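Local coordinates for protein tyrocidine synthetase 3 (Brevibacillus brevis, PDB 2JGP) that probably forms peptide bonds in tyrocidine biosynthesis, this construct pairing a peptidyl carrier domain with the condensation domain that follows it, at residues Pro122-Ile127 against Val215-Met220; Leu240-Val245 against Met442-Cys447. All coordinates share one frame; numbering follows the deposited sequence.

Contact 1: residues Pro122-Ile127 against Val215-Met220; sequences PSTMLI and VLFTDM
Val215 sits opposite Leu126 as a non-hydrogen-bonded pair of antiparallel strands, its CG1 turned to CB of Thr124 while its CA-H points at Met125 O. Leu216 and Met125 form the next, hydrogen-bonded pair. Leu216 N gives a fairly straight bond to Met125 O (2.9 Å, 164°); the return bond from Met125 N to Leu216 O is longer and more bent (3.1 Å, 143°). The two side chains run side by side: with CG of Met125 trans to its backbone N and the chain folded over at chi3 (57°), the methyl CE comes to 3.7 Å from Leu216 CD2. Ile127 crosses at a slant, its CD1 resting on CB of Leu216. On the other face, Phe217 offers a ring edge to CG2 of Thr124, with CD1 at 4.0 Å, and CE1 meets CB of Pro122 obliquely. Thr218 pairs with Ser123 through two backbone bonds, Ser123 N to Thr218 O (2.9 Å) and Thr218 N to Ser123 O (3.0 Å). A water 2.8 Å from Leu216 O donates to that carbonyl and bonds to Ser123 OG and Thr218 OG1, linking the two hydroxyls. Asp219 lies alongside Pro122, whose ring nitrogen has no hydrogen to give; the aspartate's carboxylate takes bonds instead from Met121 N (to OD1) and Asn120 ND2 (to OD2). Strand 123-129 lies between 213-220 and 447-451, with Met125 and Met220 packed against helix 227-241 (Met125 on Leu234, Met220 on Leu233). The two strands are inner neighbours in the five-stranded mixed sheet of the chloramphenicol acetyltransferase-like lobe, and strand 213-220 runs straight into the HHxxxDG signature typical of condensation domains.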
ATOM      1  N   PRO A 122      15.568   8.246  -0.976  1.00 63.32           N
ATOM      2  CA  PRO A 122      16.925   7.868  -1.363  1.00 63.46           C
ATOM      3  C   PRO A 122      17.177   6.361  -1.325  1.00 63.72           C
ATOM      4  O   PRO A 122      16.618   5.660  -0.483  1.00 63.04           O
ATOM      5  CB  PRO A 122      17.788   8.565  -0.311  1.00 63.89           C
ATOM      6  CG  PRO A 122      16.918   8.648   0.884  1.00 63.80           C
ATOM      7  CD  PRO A 122      15.516   8.800   0.388  1.00 63.46           C
ATOM      8  N   SER A 123      18.024   5.885  -2.237  1.00 64.05           N
ATOM      9  CA  SER A 123      18.508   4.508  -2.220  1.00 64.46           C
ATOM     10  C   SER A 123      19.978   4.482  -2.636  1.00 64.80           C
ATOM     11  O   SER A 123      20.459   5.382  -3.339  1.00 64.01           O
ATOM     12  CB  SER A 123      17.690   3.628  -3.162  1.00 64.83           C
ATOM     13  OG  SER A 123      17.878   4.009  -4.516  1.00 65.91           O
ATOM     14  N   THR A 124      20.684   3.455  -2.178  1.00 65.12           N
ATOM     15  CA  THR A 124      22.071   3.229  -2.560  1.00 65.82           C
ATOM     16  C   THR A 124      22.223   1.771  -2.958  1.00 66.20           C
ATOM     17  O   THR A 124      21.609   0.888  -2.354  1.00 66.14           O
ATOM     18  CB  THR A 124      23.046   3.555  -1.414  1.00 65.83           C
ATOM     19  OG1 THR A 124      22.679   2.812  -0.244  1.00 66.59           O
ATOM     20  CG2 THR A 124      23.017   5.040  -1.096  1.00 66.48           C
ATOM     21  N   MET A 125      23.022   1.535  -3.994  1.00 66.73           N
ATOM     22  CA  MET A 125      23.256   0.194  -4.508  1.00 67.40           C
ATOM     23  C   MET A 125      24.742   0.023  -4.743  1.00 67.34           C
ATOM     24  O   MET A 125      25.365   0.870  -5.385  1.00 67.27           O
ATOM     25  CB  MET A 125      22.497   0.006  -5.820  1.00 67.78           C
ATOM     26  CG  MET A 125      22.610  -1.380  -6.425  1.00 69.61           C
ATOM     27  SD  MET A 125      21.304  -1.674  -7.632  1.00 73.81           S
ATOM     28  CE  MET A 125      21.580  -0.310  -8.762  1.00 73.16           C
ATOM     29  N   LEU A 126      25.308  -1.053  -4.202  1.00 67.36           N
ATOM     30  CA  LEU A 126      26.696  -1.419  -4.478  1.00 67.47           C
ATOM     31  C   LEU A 126      26.751  -2.204  -5.787  1.00 67.48           C
ATOM     32  O   LEU A 126      26.108  -3.253  -5.917  1.00 67.43           O
ATOM     33  CB  LEU A 126      27.282  -2.267  -3.341  1.00 67.44           C
ATOM     34  CG  LEU A 126      28.718  -2.769  -3.550  1.00 67.63           C
ATOM     35  CD1 LEU A 126      29.691  -1.599  -3.677  1.00 66.91           C
ATOM     36  CD2 LEU A 126      29.142  -3.703  -2.426  1.00 67.75           C
ATOM     37  N   ILE A 127      27.518  -1.689  -6.746  1.00 67.53           N
ATOM     38  CA  ILE A 127      27.701  -2.343  -8.037  1.00 67.69           C
ATOM     39  C   ILE A 127      29.144  -2.811  -8.156  1.00 67.87           C
ATOM     40  O   ILE A 127      30.065  -1.995  -8.158  1.00 67.62           O
ATOM     41  CB  ILE A 127      27.382  -1.396  -9.210  1.00 67.66           C
ATOM     42  CG1 ILE A 127      25.941  -0.880  -9.106  1.00 67.51           C
ATOM     43  CG2 ILE A 127      27.597  -2.115 -10.545  1.00 67.63           C
ATOM     44  CD1 ILE A 127      25.550   0.075 -10.218  1.00 67.31           C
ATOM     45  N   VAL A 215      29.153   2.856  -6.128  1.00 61.26           N
ATOM     46  CA  VAL A 215      27.900   3.036  -5.397  1.00 61.13           C
ATOM     47  C   VAL A 215      26.995   3.947  -6.211  1.00 61.41           C
ATOM     48  O   VAL A 215      27.378   5.064  -6.544  1.00 61.51           O
ATOM     49  CB  VAL A 215      28.118   3.646  -4.000  1.00 61.12           C
ATOM     50  CG1 VAL A 215      26.768   3.922  -3.321  1.00 60.30           C
ATOM     51  CG2 VAL A 215      28.965   2.713  -3.154  1.00 60.45           C
ATOM     52  N   LEU A 216      25.809   3.450  -6.550  1.00 61.63           N
ATOM     53  CA  LEU A 216      24.816   4.243  -7.267  1.00 61.70           C
ATOM     54  C   LEU A 216      23.851   4.851  -6.267  1.00 61.60           C
ATOM     55  O   LEU A 216      23.096   4.138  -5.608  1.00 61.74           O
ATOM     56  CB  LEU A 216      24.047   3.378  -8.269  1.00 61.84           C
ATOM     57  CG  LEU A 216      23.069   4.099  -9.203  1.00 62.46           C
ATOM     58  CD1 LEU A 216      23.822   5.054 -10.134  1.00 63.16           C
ATOM     59  CD2 LEU A 216      22.267   3.087 -10.005  1.00 62.90           C
ATOM     60  N   PHE A 217      23.878   6.174  -6.158  1.00 61.75           N
ATOM     61  CA  PHE A 217      22.945   6.895  -5.304  1.00 61.65           C
ATOM     62  C   PHE A 217      21.825   7.476  -6.155  1.00 61.87           C
ATOM     63  O   PHE A 217      22.088   8.196  -7.116  1.00 61.75           O
ATOM     64  CB  PHE A 217      23.664   8.018  -4.552  1.00 61.67           C
ATOM     65  CG  PHE A 217      22.729   8.954  -3.845  1.00 61.03           C
ATOM     66  CD1 PHE A 217      22.296   8.678  -2.558  1.00 60.33           C
ATOM     67  CD2 PHE A 217      22.271  10.112  -4.476  1.00 61.41           C
ATOM     68  CE1 PHE A 217      21.412   9.539  -1.905  1.00 60.92           C
ATOM     69  CE2 PHE A 217      21.393  10.974  -3.826  1.00 61.50           C
ATOM     70  CZ  PHE A 217      20.963  10.685  -2.541  1.00 60.64           C
ATOM     71  N   THR A 218      20.583   7.175  -5.788  1.00 62.09           N
ATOM     72  CA  THR A 218      19.415   7.690  -6.494  1.00 62.45           C
ATOM     73  C   THR A 218      18.455   8.301  -5.479  1.00 62.42           C
ATOM     74  O   THR A 218      18.272   7.765  -4.387  1.00 62.71           O
ATOM     75  CB  THR A 218      18.704   6.577  -7.293  1.00 62.38           C
ATOM     76  OG1 THR A 218      19.631   5.967  -8.209  1.00 63.99           O
ATOM     77  CG2 THR A 218      17.516   7.140  -8.071  1.00 63.74           C
ATOM     78  N   ASP A 219      17.866   9.438  -5.828  1.00 62.32           N
ATOM     79  CA  ASP A 219      16.872  10.077  -4.969  1.00 62.25           C
ATOM     80  C   ASP A 219      15.784  10.667  -5.847  1.00 62.08           C
ATOM     81  O   ASP A 219      16.041  11.068  -6.984  1.00 61.83           O
ATOM     82  CB  ASP A 219      17.515  11.157  -4.102  1.00 62.40           C
ATOM     83  CG  ASP A 219      16.652  11.562  -2.910  1.00 62.96           C
ATOM     84  OD1 ASP A 219      15.509  11.074  -2.765  1.00 64.48           O
ATOM     85  OD2 ASP A 219      17.142  12.371  -2.098  1.00 62.66           O
ATOM     86  N   MET A 220      14.565  10.692  -5.322  1.00 62.07           N
ATOM     87  CA  MET A 220      13.441  11.265  -6.040  1.00 61.99           C
ATOM     88  C   MET A 220      12.422  11.714  -5.026  1.00 61.81           C
ATOM     89  O   MET A 220      12.482  11.308  -3.857  1.00 61.70           O
ATOM     90  CB  MET A 220      12.837  10.256  -7.032  1.00 62.43           C
ATOM     91  CG  MET A 220      12.156   9.042  -6.409  1.00 63.23           C
ATOM     92  SD  MET A 220      11.868   7.686  -7.584  1.00 65.36           S
ATOM     93  CE  MET A 220      13.479   6.892  -7.586  1.00 66.74           C
TER
HETATM   94  O   HOH W   1      20.375   3.716  -6.233  1.00 43.22           O
HETATM   95  O   HOH W   2      15.707   5.911  -4.927  1.00 46.60           O

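Contact 2: residues Leu240-Val245 against Met442-Cys447; sequences LYQGDV and MTLPEC
The bond from Gly243 N to Leu240 O (2.9 Å) spans Tyr241 and Gln242 at the end of a helix, the two residues that meet Leu444 and Pro445. On the facing loop, Leu444 N bonds to Cys447 O (3.0 Å), bringing the two ends of the Leu444-Cys447 turn together with Pro445 facing Gln242. Tyr241 and Leu444 cross at about a right angle: CD2 of the leucine touches the ring obliquely, 3.7 Å from Tyr241 CD2 and 4.0 Å from CE2. The tyrosine CG is trans to the backbone N (chi1 -173°), which carries the ring out from the helix toward the loop, and its hydroxyl bonds to the backbone N of Glu132. Gly243, the first residue to leave helical angles, has a positive phi (88°) and makes the Schellman motif at the C-terminal end of helix 227-241, which packs on the sheet of this lobe. Gln242 crosses Pro445 at a slant. Its aliphatic stem does the touching, CG lying 3.7 Å from Pro445 CD, while the chain, extended beyond CG, brings the amide past the same Pro445 CD, with NE2 4.0 Å from it. NE2 stays 4.3 Å from Thr443 O, too far for a bond. Deeper in, Leu444 also packs on Val238 of the helix and on Leu449 of the strand.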
ATOM      1  N   LEU A 240      17.000  -1.603 -19.343  1.00 64.74           N
ATOM      2  CA  LEU A 240      17.444  -0.567 -20.286  1.00 65.07           C
ATOM      3  C   LEU A 240      18.964  -0.525 -20.446  1.00 65.48           C
ATOM      4  O   LEU A 240      19.462  -0.340 -21.558  1.00 65.50           O
ATOM      5  CB  LEU A 240      16.928   0.813 -19.867  1.00 64.93           C
ATOM      6  CG  LEU A 240      15.426   1.036 -20.071  1.00 64.83           C
ATOM      7  CD1 LEU A 240      14.963   2.279 -19.312  1.00 64.31           C
ATOM      8  CD2 LEU A 240      15.069   1.125 -21.553  1.00 63.34           C
ATOM      9  N   TYR A 241      19.692  -0.703 -19.342  1.00 65.94           N
ATOM     10  CA  TYR A 241      21.154  -0.790 -19.385  1.00 66.46           C
ATOM     11  C   TYR A 241      21.619  -1.944 -20.284  1.00 67.02           C
ATOM     12  O   TYR A 241      22.632  -1.828 -20.974  1.00 67.19           O
ATOM     13  CB  TYR A 241      21.731  -0.960 -17.974  1.00 66.28           C
ATOM     14  CG  TYR A 241      23.249  -0.902 -17.912  1.00 66.02           C
ATOM     15  CD1 TYR A 241      23.910   0.284 -17.592  1.00 65.87           C
ATOM     16  CD2 TYR A 241      24.023  -2.035 -18.170  1.00 66.08           C
ATOM     17  CE1 TYR A 241      25.301   0.341 -17.534  1.00 65.93           C
ATOM     18  CE2 TYR A 241      25.409  -1.986 -18.116  1.00 65.95           C
ATOM     19  CZ  TYR A 241      26.043  -0.796 -17.795  1.00 65.78           C
ATOM     20  OH  TYR A 241      27.421  -0.747 -17.737  1.00 65.35           O
ATOM     21  N   GLN A 242      20.873  -3.048 -20.267  1.00 67.78           N
ATOM     22  CA  GLN A 242      21.159  -4.202 -21.125  1.00 68.41           C
ATOM     23  C   GLN A 242      20.675  -4.003 -22.566  1.00 68.64           C
ATOM     24  O   GLN A 242      20.957  -4.833 -23.432  1.00 68.53           O
ATOM     25  CB  GLN A 242      20.506  -5.465 -20.556  1.00 68.77           C
ATOM     26  CG  GLN A 242      20.996  -5.873 -19.169  1.00 69.80           C
ATOM     27  CD  GLN A 242      20.112  -6.939 -18.535  1.00 71.16           C
ATOM     28  OE1 GLN A 242      19.490  -7.741 -19.235  1.00 73.34           O
ATOM     29  NE2 GLN A 242      20.060  -6.957 -17.210  1.00 71.06           N
ATOM     30  N   GLY A 243      19.939  -2.921 -22.815  1.00 69.01           N
ATOM     31  CA  GLY A 243      19.450  -2.595 -24.153  1.00 69.29           C
ATOM     32  C   GLY A 243      18.113  -3.231 -24.498  1.00 69.57           C
ATOM     33  O   GLY A 243      17.742  -3.296 -25.671  1.00 69.63           O
ATOM     34  N   ASP A 244      17.382  -3.688 -23.483  1.00 69.80           N
ATOM     35  CA  ASP A 244      16.078  -4.320 -23.697  1.00 69.89           C
ATOM     36  C   ASP A 244      15.024  -3.287 -24.069  1.00 69.63           C
ATOM     37  O   ASP A 244      15.151  -2.112 -23.735  1.00 69.45           O
ATOM     38  CB  ASP A 244      15.627  -5.087 -22.447  1.00 70.06           C
ATOM     39  CG  ASP A 244      16.474  -6.324 -22.177  1.00 70.87           C
ATOM     40  OD1 ASP A 244      17.186  -6.783 -23.093  1.00 71.93           O
ATOM     41  OD2 ASP A 244      16.418  -6.845 -21.044  1.00 73.04           O
ATOM     42  N   VAL A 245      13.996  -3.743 -24.779  1.00 69.45           N
ATOM     43  CA  VAL A 245      12.865  -2.903 -25.156  1.00 69.35           C
ATOM     44  C   VAL A 245      11.724  -3.176 -24.186  1.00 69.30           C
ATOM     45  O   VAL A 245      11.348  -4.328 -23.971  1.00 69.40           O
ATOM     46  CB  VAL A 245      12.396  -3.199 -26.592  1.00 69.43           C
ATOM     47  CG1 VAL A 245      11.309  -2.221 -27.013  1.00 69.15           C
ATOM     48  CG2 VAL A 245      13.573  -3.145 -27.558  1.00 69.27           C
ATOM     49  N   MET A 442      20.053  -9.036  -8.148  1.00 86.42           N
ATOM     50  CA  MET A 442      19.344  -9.337  -9.403  1.00 86.15           C
ATOM     51  C   MET A 442      20.273  -9.414 -10.620  1.00 85.75           C
ATOM     52  O   MET A 442      19.884  -9.942 -11.663  1.00 85.80           O
ATOM     53  CB  MET A 442      18.211  -8.330  -9.644  1.00 86.22           C
ATOM     54  CG  MET A 442      18.646  -6.906  -9.960  1.00 86.45           C
ATOM     55  SD  MET A 442      17.243  -5.771  -9.951  1.00 86.77           S
ATOM     56  CE  MET A 442      16.832  -5.746  -8.207  1.00 86.82           C
ATOM     57  N   THR A 443      21.484  -8.872 -10.482  1.00 85.22           N
ATOM     58  CA  THR A 443      22.593  -9.084 -11.429  1.00 84.74           C
ATOM     59  C   THR A 443      22.462  -8.406 -12.800  1.00 84.20           C
ATOM     60  O   THR A 443      21.363  -8.138 -13.291  1.00 84.12           O
ATOM     61  CB  THR A 443      22.896 -10.599 -11.658  1.00 84.78           C
ATOM     62  OG1 THR A 443      21.874 -11.194 -12.469  1.00 84.77           O
ATOM     63  CG2 THR A 443      23.008 -11.343 -10.330  1.00 84.87           C
ATOM     64  N   LEU A 444      23.625  -8.144 -13.394  1.00 83.50           N
ATOM     65  CA  LEU A 444      23.759  -7.605 -14.746  1.00 82.92           C
ATOM     66  C   LEU A 444      24.710  -8.515 -15.531  1.00 82.36           C
ATOM     67  O   LEU A 444      25.348  -9.389 -14.939  1.00 82.33           O
ATOM     68  CB  LEU A 444      24.310  -6.176 -14.686  1.00 82.93           C
ATOM     69  CG  LEU A 444      23.291  -5.046 -14.839  1.00 82.93           C
ATOM     70  CD1 LEU A 444      22.251  -5.109 -13.738  1.00 83.11           C
ATOM     71  CD2 LEU A 444      23.995  -3.697 -14.840  1.00 82.94           C
ATOM     72  N   PRO A 445      24.803  -8.327 -16.863  1.00 81.63           N
ATOM     73  CA  PRO A 445      25.728  -9.145 -17.658  1.00 81.16           C
ATOM     74  C   PRO A 445      27.166  -9.183 -17.127  1.00 80.59           C
ATOM     75  O   PRO A 445      27.756 -10.261 -17.035  1.00 80.58           O
ATOM     76  CB  PRO A 445      25.686  -8.484 -19.049  1.00 81.19           C
ATOM     77  CG  PRO A 445      24.975  -7.181 -18.864  1.00 81.39           C
ATOM     78  CD  PRO A 445      24.053  -7.388 -17.715  1.00 81.61           C
ATOM     79  N   GLU A 446      27.712  -8.019 -16.777  1.00 79.86           N
ATOM     80  CA  GLU A 446      29.105  -7.907 -16.337  1.00 79.28           C
ATOM     81  C   GLU A 446      29.244  -7.426 -14.887  1.00 78.68           C
ATOM     82  O   GLU A 446      30.359  -7.167 -14.430  1.00 78.51           O
ATOM     83  CB  GLU A 446      29.860  -6.946 -17.265  1.00 79.31           C
ATOM     84  CG  GLU A 446      29.906  -7.377 -18.735  1.00 79.45           C
ATOM     85  CD  GLU A 446      31.016  -8.373 -19.046  1.00 79.53           C
ATOM     86  OE1 GLU A 446      31.612  -8.941 -18.107  1.00 79.66           O
ATOM     87  OE2 GLU A 446      31.294  -8.586 -20.245  1.00 79.73           O
ATOM     88  N   CYS A 447      28.127  -7.316 -14.167  1.00 77.97           N
ATOM     89  CA  CYS A 447      28.130  -6.759 -12.809  1.00 77.44           C
ATOM     90  C   CYS A 447      27.221  -7.520 -11.846  1.00 76.95           C
ATOM     91  O   CYS A 447      26.388  -8.326 -12.263  1.00 76.89           O
ATOM     92  CB  CYS A 447      27.703  -5.289 -12.843  1.00 77.41           C
ATOM     93  SG  CYS A 447      28.863  -4.187 -13.670  1.00 77.40           S
TER

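Overall arrangement
Contact 1 joins two inner strands of the sheet and is buried on its Val215-Met220 side; contact 2 sets a helix end against the loop before the edge strand 447-451, with Tyr241 and Leu444 buried and Pro445 exposed. Their centres lie about 17 Å apart. Strand 213-220 and helix 227-241 are consecutive, and strand 447-451 is the sheet neighbour of strand 123-129; Ile127 CG2 touches Cys447 CB at 3.9 Å where the two meet. Regular backbone bonding, backed by apolar packing and a shared water, holds contact 1. Contact 2 buries far less surface, and its segments meet through van der Waals packing without a hydrogen bond between them, each having a backbone bond of its own.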